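Long-range contacts in pectate lyase (PDB 1GXM), which cleaves pectate (polygalacturonic acid) by anti-beta-elimination, the chain described here being the catalytic module of a larger family 10 polysaccharide lyase: residues G114-Q118 with H129-N133; Y177-A181 with H196-Y201; F246-Y252 with K275-R279; A263-P267 with R308-Y312. One frame throughout, in Å; residues are numbered along the deposited sequence.

Contact 1: G114-Q118 with H129-N133; sequences GALPQ and HATFN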
loop_
_atom_site.group_PDB
_atom_site.type_symbol
_atom_site.label_atom_id
_atom_site.label_comp_id
_atom_site.label_asym_id
_atom_site.label_seq_id
_atom_site.Cartn_x
_atom_site.Cartn_y
_atom_site.Cartn_z
ATOM N N GLY A 114 6.951 0.831 -14.018
ATOM C CA GLY A 114 6.641 1.532 -12.787
ATOM C C GLY A 114 6.245 0.628 -11.632
ATOM O O GLY A 114 6.190 1.091 -10.511
ATOM N N ALA A 115 5.966 -0.635 -11.897
ATOM C CA ALA A 115 5.588 -1.573 -10.853
ATOM C C ALA A 115 6.686 -1.673 -9.809
ATOM O O ALA A 115 7.873 -1.678 -10.137
ATOM C CB ALA A 115 5.367 -2.914 -11.449
ATOM N N LEU A 116 6.288 -1.820 -8.553
ATOM C CA LEU A 116 7.197 -2.165 -7.465
ATOM C C LEU A 116 6.890 -3.562 -6.969
ATOM O O LEU A 116 5.749 -3.857 -6.614
ATOM C CB LEU A 116 7.066 -1.192 -6.294
ATOM C CG LEU A 116 7.375 0.269 -6.640
ATOM C CD1 LEU A 116 7.229 1.130 -5.426
ATOM C CD2 LEU A 116 8.768 0.400 -7.130
ATOM N N PRO A 117 7.898 -4.419 -6.916
ATOM C CA PRO A 117 7.731 -5.779 -6.417
ATOM C C PRO A 117 7.736 -5.813 -4.913
ATOM O O PRO A 117 8.151 -4.884 -4.238
ATOM C CB PRO A 117 8.966 -6.482 -6.959
ATOM C CG PRO A 117 9.999 -5.423 -6.942
ATOM C CD PRO A 117 9.291 -4.165 -7.339
ATOM N N GLN A 118 7.265 -6.915 -4.369
ATOM C CA GLN A 118 7.247 -7.110 -2.938
ATOM C C GLN A 118 8.641 -7.297 -2.349
ATOM O O GLN A 118 8.917 -6.817 -1.270
ATOM C CB GLN A 118 6.370 -8.297 -2.593
ATOM C CG GLN A 118 6.050 -8.409 -1.129
ATOM C CD GLN A 118 5.248 -9.659 -0.800
ATOM O OE1 GLN A 118 4.156 -9.580 -0.203
ATOM N NE2 GLN A 118 5.774 -10.790 -1.151
ATOM N N HIS A 129 5.365 -9.669 -8.462
ATOM C CA HIS A 129 4.297 -8.867 -9.017
ATOM C C HIS A 129 4.323 -7.454 -8.470
ATOM O O HIS A 129 4.878 -7.208 -7.402
ATOM C CB HIS A 129 2.929 -9.472 -8.731
ATOM C CG HIS A 129 2.696 -10.787 -9.391
ATOM N ND1 HIS A 129 3.122 -11.066 -10.673
ATOM C CD2 HIS A 129 2.076 -11.901 -8.941
ATOM C CE1 HIS A 129 2.767 -12.301 -10.978
ATOM N NE2 HIS A 129 2.123 -12.826 -9.949
ATOM N N ALA A 130 3.719 -6.526 -9.203
ATOM C CA ALA A 130 3.394 -5.217 -8.659
ATOM C C ALA A 130 2.534 -5.467 -7.424
ATOM O O ALA A 130 1.456 -6.057 -7.508
ATOM C CB ALA A 130 2.612 -4.395 -9.673
ATOM N N THR A 131 3.018 -5.029 -6.269
ATOM C CA THR A 131 2.444 -5.452 -4.992
ATOM C C THR A 131 1.784 -4.306 -4.287
ATOM O O THR A 131 2.420 -3.497 -3.644
ATOM C CB THR A 131 3.513 -6.051 -4.130
ATOM O OG1 THR A 131 4.021 -7.203 -4.803
ATOM C CG2 THR A 131 2.912 -6.579 -2.823
ATOM N N PHE A 132 0.469 -4.256 -4.401
ATOM C CA PHE A 132 -0.305 -3.306 -3.630
ATOM C C PHE A 132 -0.592 -3.808 -2.238
ATOM O O PHE A 132 -0.839 -3.028 -1.345
ATOM C CB PHE A 132 -1.598 -2.945 -4.345
ATOM C CG PHE A 132 -1.372 -2.294 -5.667
ATOM C CD1 PHE A 132 -0.726 -1.081 -5.744
ATOM C CD2 PHE A 132 -1.779 -2.882 -6.848
ATOM C CE1 PHE A 132 -0.510 -0.470 -6.948
ATOM C CE2 PHE A 132 -1.548 -2.274 -8.051
ATOM C CZ PHE A 132 -0.927 -1.067 -8.100
ATOM N N ASN A 133 -0.494 -5.112 -2.051
ATOM C CA ASN A 133 -0.676 -5.766 -0.778
ATOM C C ASN A 133 0.031 -5.054 0.339
ATOM O O ASN A 133 1.173 -4.648 0.206
ATOM C CB ASN A 133 -0.136 -7.190 -0.866
ATOM C CG ASN A 133 -0.602 -8.045 0.261
ATOM O OD1 ASN A 133 -1.779 -8.379 0.339
ATOM N ND2 ASN A 133 0.301 -8.422 1.140
HETATM O O HOH W 1 3.085 -7.081 0.710
#

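Contact 2: Y177-A181 with H196-Y201; sequences YILKA and HGALDY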
loop_
_atom_site.group_PDB
_atom_site.type_symbol
_atom_site.label_atom_id
_atom_site.label_comp_id
_atom_site.label_asym_id
_atom_site.label_seq_id
_atom_site.Cartn_x
_atom_site.Cartn_y
_atom_site.Cartn_z
ATOM N N TYR A 177 1.828 3.258 -13.971
ATOM C CA TYR A 177 1.481 1.866 -13.728
ATOM C C TYR A 177 0.075 1.715 -13.135
ATOM O O TYR A 177 -0.742 0.924 -13.585
ATOM C CB TYR A 177 2.523 1.181 -12.813
ATOM C CG TYR A 177 2.184 -0.258 -12.669
ATOM C CD1 TYR A 177 1.288 -0.686 -11.693
ATOM C CD2 TYR A 177 2.664 -1.189 -13.567
ATOM C CE1 TYR A 177 0.903 -1.963 -11.625
ATOM C CE2 TYR A 177 2.285 -2.485 -13.503
ATOM C CZ TYR A 177 1.391 -2.880 -12.517
ATOM O OH TYR A 177 0.961 -4.182 -12.459
ATOM N N ILE A 178 -0.168 2.467 -12.080
ATOM C CA ILE A 178 -1.432 2.408 -11.370
ATOM C C ILE A 178 -2.598 2.727 -12.300
ATOM O O ILE A 178 -3.599 2.045 -12.311
ATOM C CB ILE A 178 -1.391 3.338 -10.157
ATOM C CG1 ILE A 178 -0.509 2.707 -9.073
ATOM C CG2 ILE A 178 -2.781 3.617 -9.631
ATOM C CD1 ILE A 178 -0.133 3.649 -8.009
ATOM N N LEU A 179 -2.425 3.738 -13.128
ATOM C CA LEU A 179 -3.479 4.128 -14.044
ATOM C C LEU A 179 -3.736 3.041 -15.086
ATOM O O LEU A 179 -4.884 2.757 -15.406
ATOM C CB LEU A 179 -3.130 5.434 -14.731
ATOM C CG LEU A 179 -3.094 6.659 -13.836
ATOM C CD1 LEU A 179 -2.527 7.851 -14.599
ATOM C CD2 LEU A 179 -4.461 6.979 -13.237
ATOM N N LYS A 180 -2.673 2.418 -15.595
ATOM C CA LYS A 180 -2.813 1.341 -16.573
ATOM C C LYS A 180 -3.392 0.070 -15.949
ATOM O O LYS A 180 -4.079 -0.705 -16.603
ATOM C CB LYS A 180 -1.480 1.046 -17.233
ATOM C CG LYS A 180 -1.136 2.038 -18.301
ATOM C CD LYS A 180 0.246 1.782 -18.833
ATOM C CE LYS A 180 0.517 2.634 -20.061
ATOM N NZ LYS A 180 0.373 4.060 -19.745
ATOM N N ALA A 181 -3.122 -0.135 -14.663
ATOM C CA ALA A 181 -3.551 -1.353 -13.991
ATOM C C ALA A 181 -4.990 -1.292 -13.519
ATOM O O ALA A 181 -5.604 -2.321 -13.258
ATOM C CB ALA A 181 -2.640 -1.660 -12.833
ATOM N N HIS A 196 -0.729 -7.217 -9.238
ATOM C CA HIS A 196 -0.901 -7.213 -10.687
ATOM C C HIS A 196 0.408 -7.591 -11.337
ATOM O O HIS A 196 1.474 -7.419 -10.761
ATOM C CB HIS A 196 -1.271 -5.825 -11.203
ATOM C CG HIS A 196 -2.677 -5.403 -10.934
ATOM N ND1 HIS A 196 -3.600 -5.264 -11.941
ATOM C CD2 HIS A 196 -3.321 -5.083 -9.784
ATOM C CE1 HIS A 196 -4.754 -4.867 -11.426
ATOM N NE2 HIS A 196 -4.607 -4.744 -10.118
ATOM N N GLY A 197 0.325 -8.036 -12.580
ATOM C CA GLY A 197 1.528 -8.395 -13.310
ATOM C C GLY A 197 2.370 -7.164 -13.545
ATOM O O GLY A 197 1.886 -6.139 -14.002
ATOM N N ALA A 198 3.646 -7.266 -13.220
ATOM C CA ALA A 198 4.546 -6.152 -13.354
ATOM C C ALA A 198 4.658 -5.692 -14.786
ATOM O O ALA A 198 4.845 -4.509 -15.036
ATOM C CB ALA A 198 5.905 -6.526 -12.821
ATOM N N LEU A 199 4.563 -6.632 -15.722
ATOM C CA LEU A 199 4.684 -6.315 -17.139
ATOM C C LEU A 199 3.384 -6.301 -17.890
ATOM O O LEU A 199 3.254 -5.595 -18.888
ATOM C CB LEU A 199 5.645 -7.277 -17.826
ATOM C CG LEU A 199 7.049 -7.296 -17.226
ATOM C CD1 LEU A 199 7.956 -8.150 -18.115
ATOM C CD2 LEU A 199 7.626 -5.925 -17.074
ATOM N N ASP A 200 2.431 -7.113 -17.454
ATOM C CA ASP A 200 1.187 -7.289 -18.199
ATOM C C ASP A 200 0.000 -6.536 -17.604
ATOM O O ASP A 200 -1.040 -6.469 -18.225
ATOM C CB ASP A 200 0.865 -8.771 -18.439
ATOM C CG ASP A 200 0.467 -9.550 -17.193
ATOM O OD1 ASP A 200 0.081 -8.964 -16.153
ATOM O OD2 ASP A 200 0.492 -10.797 -17.218
ATOM N N TYR A 201 0.200 -5.951 -16.419
ATOM C CA TYR A 201 -0.811 -5.138 -15.706
ATOM C C TYR A 201 -2.036 -5.921 -15.229
ATOM O O TYR A 201 -2.959 -5.337 -14.667
ATOM C CB TYR A 201 -1.294 -3.964 -16.570
ATOM C CG TYR A 201 -0.201 -3.058 -17.037
ATOM C CD1 TYR A 201 0.237 -2.011 -16.246
ATOM C CD2 TYR A 201 0.376 -3.222 -18.285
ATOM C CE1 TYR A 201 1.235 -1.170 -16.673
ATOM C CE2 TYR A 201 1.388 -2.384 -18.717
ATOM C CZ TYR A 201 1.806 -1.368 -17.907
ATOM O OH TYR A 201 2.795 -0.528 -18.335
HETATM O O HOH W 2 -5.583 -4.597 -14.757
#

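Contact 3: F246-Y252 with K275-R279; sequences FNSPRTY and KMWYR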
loop_
_atom_site.group_PDB
_atom_site.type_symbol
_atom_site.label_atom_id
_atom_site.label_comp_id
_atom_site.label_asym_id
_atom_site.label_seq_id
_atom_site.Cartn_x
_atom_site.Cartn_y
_atom_site.Cartn_z
ATOM N N PHE A 246 -15.993 2.377 -4.378
ATOM C CA PHE A 246 -16.080 2.122 -2.948
ATOM C C PHE A 246 -17.438 2.536 -2.415
ATOM O O PHE A 246 -17.994 1.902 -1.521
ATOM C CB PHE A 246 -14.994 2.865 -2.194
ATOM C CG PHE A 246 -13.759 2.056 -1.994
ATOM C CD1 PHE A 246 -13.744 1.062 -1.043
ATOM C CD2 PHE A 246 -12.629 2.257 -2.767
ATOM C CE1 PHE A 246 -12.645 0.286 -0.857
ATOM C CE2 PHE A 246 -11.517 1.493 -2.563
ATOM C CZ PHE A 246 -11.520 0.500 -1.625
ATOM N N ASN A 247 -17.964 3.616 -2.980
ATOM C CA ASN A 247 -19.202 4.225 -2.516
ATOM C C ASN A 247 -20.431 3.707 -3.215
ATOM O O ASN A 247 -21.493 4.308 -3.091
ATOM C CB ASN A 247 -19.120 5.740 -2.663
ATOM C CG ASN A 247 -20.177 6.454 -1.890
ATOM O OD1 ASN A 247 -20.441 6.125 -0.753
ATOM N ND2 ASN A 247 -20.774 7.457 -2.511
ATOM N N SER A 248 -20.306 2.608 -3.945
ATOM C CA SER A 248 -21.421 2.056 -4.688
ATOM C C SER A 248 -22.082 0.951 -3.899
ATOM O O SER A 248 -21.413 0.121 -3.306
ATOM C CB SER A 248 -20.944 1.446 -5.993
ATOM O OG SER A 248 -21.998 0.780 -6.664
ATOM N N PRO A 249 -23.402 0.908 -3.927
ATOM C CA PRO A 249 -24.117 -0.165 -3.246
ATOM C C PRO A 249 -23.930 -1.511 -3.948
ATOM O O PRO A 249 -24.301 -2.538 -3.394
ATOM C CB PRO A 249 -25.587 0.290 -3.316
ATOM C CG PRO A 249 -25.661 1.339 -4.238
ATOM C CD PRO A 249 -24.308 1.869 -4.562
ATOM N N ARG A 250 -23.359 -1.506 -5.142
ATOM C CA ARG A 250 -22.989 -2.773 -5.770
ATOM C C ARG A 250 -21.639 -3.275 -5.235
ATOM O O ARG A 250 -21.201 -4.362 -5.584
ATOM C CB ARG A 250 -22.953 -2.677 -7.281
ATOM C CG ARG A 250 -21.862 -1.844 -7.805
ATOM C CD ARG A 250 -22.036 -1.384 -9.249
ATOM N NE ARG A 250 -20.778 -0.845 -9.767
ATOM C CZ ARG A 250 -19.761 -1.584 -10.214
ATOM N NH1 ARG A 250 -19.854 -2.909 -10.240
ATOM N NH2 ARG A 250 -18.658 -0.985 -10.659
ATOM N N THR A 251 -20.992 -2.466 -4.401
ATOM C CA THR A 251 -19.716 -2.804 -3.778
ATOM C C THR A 251 -19.878 -3.018 -2.294
ATOM O O THR A 251 -19.584 -4.084 -1.801
ATOM C CB THR A 251 -18.711 -1.716 -4.032
ATOM O OG1 THR A 251 -18.487 -1.628 -5.444
ATOM C CG2 THR A 251 -17.367 -2.046 -3.414
ATOM N N TYR A 252 -20.353 -2.024 -1.552
ATOM C CA TYR A 252 -20.506 -2.256 -0.139
ATOM C C TYR A 252 -21.728 -3.090 0.115
ATOM O O TYR A 252 -22.646 -3.146 -0.690
ATOM C CB TYR A 252 -20.561 -0.957 0.670
ATOM C CG TYR A 252 -21.614 0.041 0.301
ATOM C CD1 TYR A 252 -22.961 -0.177 0.581
ATOM C CD2 TYR A 252 -21.266 1.232 -0.291
ATOM C CE1 TYR A 252 -23.928 0.770 0.258
ATOM C CE2 TYR A 252 -22.211 2.169 -0.602
ATOM C CZ TYR A 252 -23.538 1.937 -0.362
ATOM O OH TYR A 252 -24.466 2.895 -0.682
ATOM N N LYS A 275 -21.979 -0.203 6.733
ATOM C CA LYS A 275 -21.585 -0.736 5.439
ATOM C C LYS A 275 -20.316 -1.533 5.630
ATOM O O LYS A 275 -19.410 -1.114 6.344
ATOM C CB LYS A 275 -21.335 0.412 4.489
ATOM C CG LYS A 275 -22.603 1.180 4.119
ATOM C CD LYS A 275 -22.263 2.429 3.294
ATOM C CE LYS A 275 -23.505 3.209 2.967
ATOM N NZ LYS A 275 -23.215 4.454 2.213
ATOM N N MET A 276 -20.259 -2.666 4.966
ATOM C CA MET A 276 -19.102 -3.549 4.977
ATOM C C MET A 276 -18.564 -3.634 3.564
ATOM O O MET A 276 -19.306 -3.648 2.587
ATOM C CB MET A 276 -19.476 -4.948 5.457
ATOM C CG MET A 276 -18.291 -5.821 5.757
ATOM S SD MET A 276 -18.721 -7.543 5.934
ATOM C CE MET A 276 -18.729 -8.038 4.189
ATOM N N TRP A 277 -17.255 -3.750 3.475
ATOM C CA TRP A 277 -16.603 -4.047 2.214
ATOM C C TRP A 277 -15.965 -5.406 2.307
ATOM O O TRP A 277 -15.472 -5.812 3.353
ATOM C CB TRP A 277 -15.537 -2.985 1.877
ATOM C CG TRP A 277 -16.154 -1.693 1.480
ATOM C CD1 TRP A 277 -16.404 -1.263 0.218
ATOM C CD2 TRP A 277 -16.676 -0.683 2.362
ATOM N NE1 TRP A 277 -17.032 -0.043 0.249
ATOM C CE2 TRP A 277 -17.196 0.341 1.553
ATOM C CE3 TRP A 277 -16.706 -0.517 3.746
ATOM C CZ2 TRP A 277 -17.764 1.484 2.072
ATOM C CZ3 TRP A 277 -17.259 0.632 4.259
ATOM C CH2 TRP A 277 -17.783 1.618 3.423
ATOM N N TYR A 278 -15.984 -6.124 1.195
ATOM C CA TYR A 278 -15.259 -7.364 1.098
ATOM C C TYR A 278 -13.789 -7.119 0.807
ATOM O O TYR A 278 -13.408 -6.132 0.178
ATOM C CB TYR A 278 -15.841 -8.246 0.008
ATOM C CG TYR A 278 -17.221 -8.753 0.333
ATOM C CD1 TYR A 278 -18.350 -8.019 0.014
ATOM C CD2 TYR A 278 -17.395 -9.963 0.972
ATOM C CE1 TYR A 278 -19.612 -8.495 0.322
ATOM C CE2 TYR A 278 -18.650 -10.437 1.294
ATOM C CZ TYR A 278 -19.748 -9.706 0.957
ATOM O OH TYR A 278 -20.989 -10.198 1.281
ATOM N N ARG A 279 -12.957 -8.044 1.248
ATOM C CA ARG A 279 -11.557 -7.999 0.883
ATOM C C ARG A 279 -11.330 -8.306 -0.596
ATOM O O ARG A 279 -10.417 -7.738 -1.209
ATOM C CB ARG A 279 -10.777 -8.962 1.746
ATOM C CG ARG A 279 -9.288 -8.843 1.626
ATOM C CD ARG A 279 -8.627 -9.364 2.822
ATOM N NE ARG A 279 -7.193 -9.178 2.811
ATOM C CZ ARG A 279 -6.439 -9.409 3.850
ATOM N NH1 ARG A 279 -6.983 -9.846 4.959
ATOM N NH2 ARG A 279 -5.138 -9.217 3.779
HETATM O O HOH W 3 -20.577 4.397 1.283
#

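Contact 4: A263-P267 with R308-Y312; sequences AATNP and RRTGY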
loop_
_atom_site.group_PDB
_atom_site.type_symbol
_atom_site.label_atom_id
_atom_site.label_comp_id
_atom_site.label_asym_id
_atom_site.label_seq_id
_atom_site.Cartn_x
_atom_site.Cartn_y
_atom_site.Cartn_z
ATOM N N ALA A 263 -15.860 -14.720 14.023
ATOM C CA ALA A 263 -15.422 -15.512 12.872
ATOM C C ALA A 263 -15.528 -17.025 13.023
ATOM O O ALA A 263 -15.528 -17.727 12.023
ATOM C CB ALA A 263 -14.001 -15.122 12.453
ATOM N N ALA A 264 -15.619 -17.532 14.245
ATOM C CA ALA A 264 -15.718 -18.979 14.460
ATOM C C ALA A 264 -16.796 -19.561 13.572
ATOM O O ALA A 264 -16.635 -20.648 13.037
ATOM C CB ALA A 264 -16.040 -19.307 15.903
ATOM N N THR A 265 -17.918 -18.858 13.426
ATOM C CA THR A 265 -18.968 -19.361 12.563
ATOM C C THR A 265 -19.232 -18.430 11.402
ATOM O O THR A 265 -19.276 -18.880 10.273
ATOM C CB THR A 265 -20.272 -19.689 13.315
ATOM O OG1 THR A 265 -20.817 -18.507 13.879
ATOM C CG2 THR A 265 -20.034 -20.608 14.533
ATOM N N ASN A 266 -19.414 -17.139 11.664
ATOM C CA ASN A 266 -19.628 -16.185 10.579
ATOM C C ASN A 266 -19.391 -14.770 11.076
ATOM O O ASN A 266 -20.179 -14.249 11.852
ATOM C CB ASN A 266 -21.035 -16.295 10.006
ATOM C CG ASN A 266 -21.202 -15.503 8.731
ATOM O OD1 ASN A 266 -20.389 -14.633 8.430
ATOM N ND2 ASN A 266 -22.258 -15.775 7.981
ATOM N N PRO A 267 -18.326 -14.124 10.611
ATOM C CA PRO A 267 -18.013 -12.757 11.038
ATOM C C PRO A 267 -18.809 -11.694 10.323
ATOM O O PRO A 267 -18.688 -10.520 10.677
ATOM C CB PRO A 267 -16.544 -12.624 10.674
ATOM C CG PRO A 267 -16.393 -13.468 9.458
ATOM C CD PRO A 267 -17.345 -14.616 9.626
ATOM N N ARG A 308 -8.959 -20.653 8.102
ATOM C CA ARG A 308 -8.885 -19.485 7.224
ATOM C C ARG A 308 -9.950 -18.451 7.574
ATOM O O ARG A 308 -9.736 -17.279 7.372
ATOM C CB ARG A 308 -8.971 -19.855 5.745
ATOM C CG ARG A 308 -7.664 -20.395 5.159
ATOM C CD ARG A 308 -6.564 -19.377 5.064
ATOM N NE ARG A 308 -5.908 -19.160 6.345
ATOM C CZ ARG A 308 -5.119 -18.151 6.635
ATOM N NH1 ARG A 308 -4.887 -17.203 5.747
ATOM N NH2 ARG A 308 -4.587 -18.049 7.830
ATOM N N ARG A 309 -11.100 -18.876 8.075
ATOM C CA ARG A 309 -12.140 -17.911 8.409
ATOM C C ARG A 309 -11.739 -17.106 9.630
ATOM O O ARG A 309 -12.023 -15.920 9.717
ATOM C CB ARG A 309 -13.470 -18.610 8.632
ATOM C CG ARG A 309 -14.626 -17.624 8.835
ATOM C CD ARG A 309 -16.012 -18.239 8.823
ATOM N NE ARG A 309 -16.050 -19.365 9.744
ATOM C CZ ARG A 309 -16.050 -20.644 9.400
ATOM N NH1 ARG A 309 -16.115 -21.023 8.140
ATOM N NH2 ARG A 309 -16.001 -21.555 10.342
ATOM N N THR A 310 -11.050 -17.750 10.566
ATOM C CA THR A 310 -10.633 -17.068 11.792
ATOM C C THR A 310 -9.255 -16.404 11.639
ATOM O O THR A 310 -8.954 -15.433 12.323
ATOM C CB THR A 310 -10.584 -18.031 12.989
ATOM O OG1 THR A 310 -9.696 -19.118 12.688
ATOM C CG2 THR A 310 -11.928 -18.647 13.246
ATOM N N GLY A 311 -8.424 -16.910 10.729
ATOM C CA GLY A 311 -7.037 -16.491 10.639
ATOM C C GLY A 311 -6.744 -15.388 9.650
ATOM O O GLY A 311 -5.648 -14.899 9.576
ATOM N N TYR A 312 -7.746 -15.004 8.880
ATOM C CA TYR A 312 -7.586 -13.988 7.845
ATOM C C TYR A 312 -8.873 -13.195 7.796
ATOM O O TYR A 312 -9.953 -13.768 7.966
ATOM C CB TYR A 312 -7.360 -14.700 6.515
ATOM C CG TYR A 312 -6.858 -13.896 5.351
ATOM C CD1 TYR A 312 -5.531 -13.543 5.244
ATOM C CD2 TYR A 312 -7.702 -13.546 4.305
ATOM C CE1 TYR A 312 -5.076 -12.853 4.146
ATOM C CE2 TYR A 312 -7.254 -12.847 3.221
ATOM C CZ TYR A 312 -5.931 -12.531 3.121
ATOM O OH TYR A 312 -5.456 -11.825 2.042
#

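Contact 1: G114-Q118 with H129-N133
With chi1 at -62°, Thr131 keeps OG1 beside its own backbone N and swings CG2 to the far side, while Gln118 (chi1 -168°) sets CG beside its carbonyl carbon, opposite the backbone N, and runs on extended, which brings the two side chains together at a slant. Gln118 CB rests against both branches of the threonine, 3.4 Å from Thr131 OG1 and 3.9 Å from Thr131 CG2. The hydroxyl turns back on its own segment: Thr131 OG1 donates to His129 O at 2.7 Å from well above the carbonyl plane, a bond that fixes the rotation of the side chain. Farther out, one water ties the two amides, 2.9 Å from Gln118 OE1 and 3.1 Å from Asn133 ND2. Between the backbones, Thr131 N donates to Leu116 O at 3.0 Å. A CA-H...O contact lies next to it, Pro117 CA to His129 O at 3.3 Å. Small groups close the other end, where Ala115 CB meets Ala130 CB at 3.6 Å and both touch Tyr177 of helix 161-181. Leu116 packs on Met137, Ala140 and Leu141 of helix 136-148. A loop leaving helix 93-109 is thus laid along the short strand 130-131, a loop-on-strand contact within the pectic acid lyase family domain, whose clan assignment is consistent with an alpha/alpha-toroid fold.

Contact 2: Y177-A181 with H196-Y201
This is a largely aromatic, buried contact between the last turn of helix 161-181 and the loop that follows strand 195-196. Tyr177 reaches into the loop with CG anti to the backbone N (chi1 -176°), and its OH donates to Gly197 O at 2.7 Å. Tyr201 N bonds to the same oxygen at 3.0 Å from the opposite face of the carbonyl, which leaves Gly197 O gripped by two donors. That second bond closes an alpha turn over Gly197-Tyr201, whose last residue has positive phi, as in a left-handed helical conformation. The Tyr177 and Tyr201 rings lie at 27° to each other but are slid apart and barely overlap, with Tyr177 CD2 3.4 Å from Tyr201 CE1. Lys180 CB also leans on that ring, 3.5 Å from Tyr201 CE1, while its NZ turns back to a salt bridge with Asp176. His196 is held in its rotation by ND1, which donates to Tyr201 O at 2.8 Å with the acceptor close to the ring plane. Ala181 CB sits over one face of this imidazole, a CH-pi contact 4.1 Å from the centroid of the His196 ring. A water lies 2.7 Å from both Ala181 O and Tyr201 O, placed to donate to either.

Contact 3: F246-Y252 with K275-R279
Phe246 O accepts the indole N-H of Trp277 at 2.8 Å from NE1, with an angle of 158° at the hydrogen. The nitrogen lies in the carbonyl plane on a lone pair, and the oxygen lies in the plane of the indole, so the bond holds the flat ring in a definite orientation. The Phe246 side chain crosses the tryptophan at about a right angle and brings CD1 to 3.7 Å from Trp277 NE1. Thr251 CG2 adds a contact at the indole edge, 3.8 Å from Trp277 CD1, and Tyr252 CB lies over a face of the five-membered ring. In fold terms, the turn that follows helix 233-246 is pinned to strand 274-278, which pairs antiparallel with strand 315-316; Trp277 also packs against Tyr318, Thr320 and Ile323 of helix 318-329. The turn is itself tight, since Ser248 O accepts from both Thr251 N and Tyr252 N. A chi1 of 56° places CG of Tyr252 between its backbone N and carbonyl carbon, and its ring is sandwiched there: Ser248 O and Pro249 CA lie over the rim of one face, and the extended Lys275 runs across the other. Lys275 CD stands 3.6 Å from the centroid of the Tyr252 ring, almost on its normal. Beyond the ring, one water links the polar ends, donating to Asn247 OD1 at 2.7 Å and accepting from Lys275 NZ at 2.8 Å.

Contact 4: A263-P267 with R308-Y312
The hydrogen bonds across this contact come from one side chain, Arg309, which meets two successive carbonyls of the loop. A chi1 of -174° stretches Arg309 away from its backbone N, and a bend at chi3 (51°) turns the guanidinium into the curve of residues 263-267. Arg309 NE donates to Ala263 O at 2.9 Å, nearly head-on to the carbonyl and close to the guanidinium plane. Arg309 NH2 donates to Ala264 O, also at 2.9 Å, with a straighter angle of 157° at the hydrogen, though here the donor stands above the carbonyl plane. A third carbonyl, Thr265 O, lies over a guanidinium face, 3.3 Å from Arg309 NE but too poorly angled to bond; its dipole may still favour the positive charge. NH1 is bonded to Ile301 O, so each guanidinium nitrogen has a carbonyl partner. The remaining contacts are packing. Pro267 crosses the arginine at about a right angle and sets its CD 3.9 Å from Arg309 CD. Ala263 CB points into the helix backbone, 3.5 Å from Arg309 O and 3.9 Å from Thr310 CA. At the margin, Thr310 CG2 approaches Ala263 O at 3.9 Å, while its OG1 bonds back to Leu306 O. Arginine N-H groups bonded to successive loop carbonyls thus join helix 306-311 to the irregular connection between strands 256-258 and 268-271.

How the contacts relate
Going along the chain, contact 1 closes a short loop of ten residues after helix 93-109, and contact 2 then closes another after helix 161-181. These two follow in series yet touch: Ala130 O probably accepts from His196 N, pairing strand 130-131 with 195-196, and Ala130 packs on Tyr177. Contacts 3 and 4 come later and cross, since 263-267 falls between the two segments of contact 3, while its own partner, 308-312, comes after both. Both contacts lie in the strand-rich region between helix 233-246 and helix 318-329; Arg279 and Tyr312 form a cation-pi pair linking them. Contact 4 lies about 32 Å from contact 2, centre to centre.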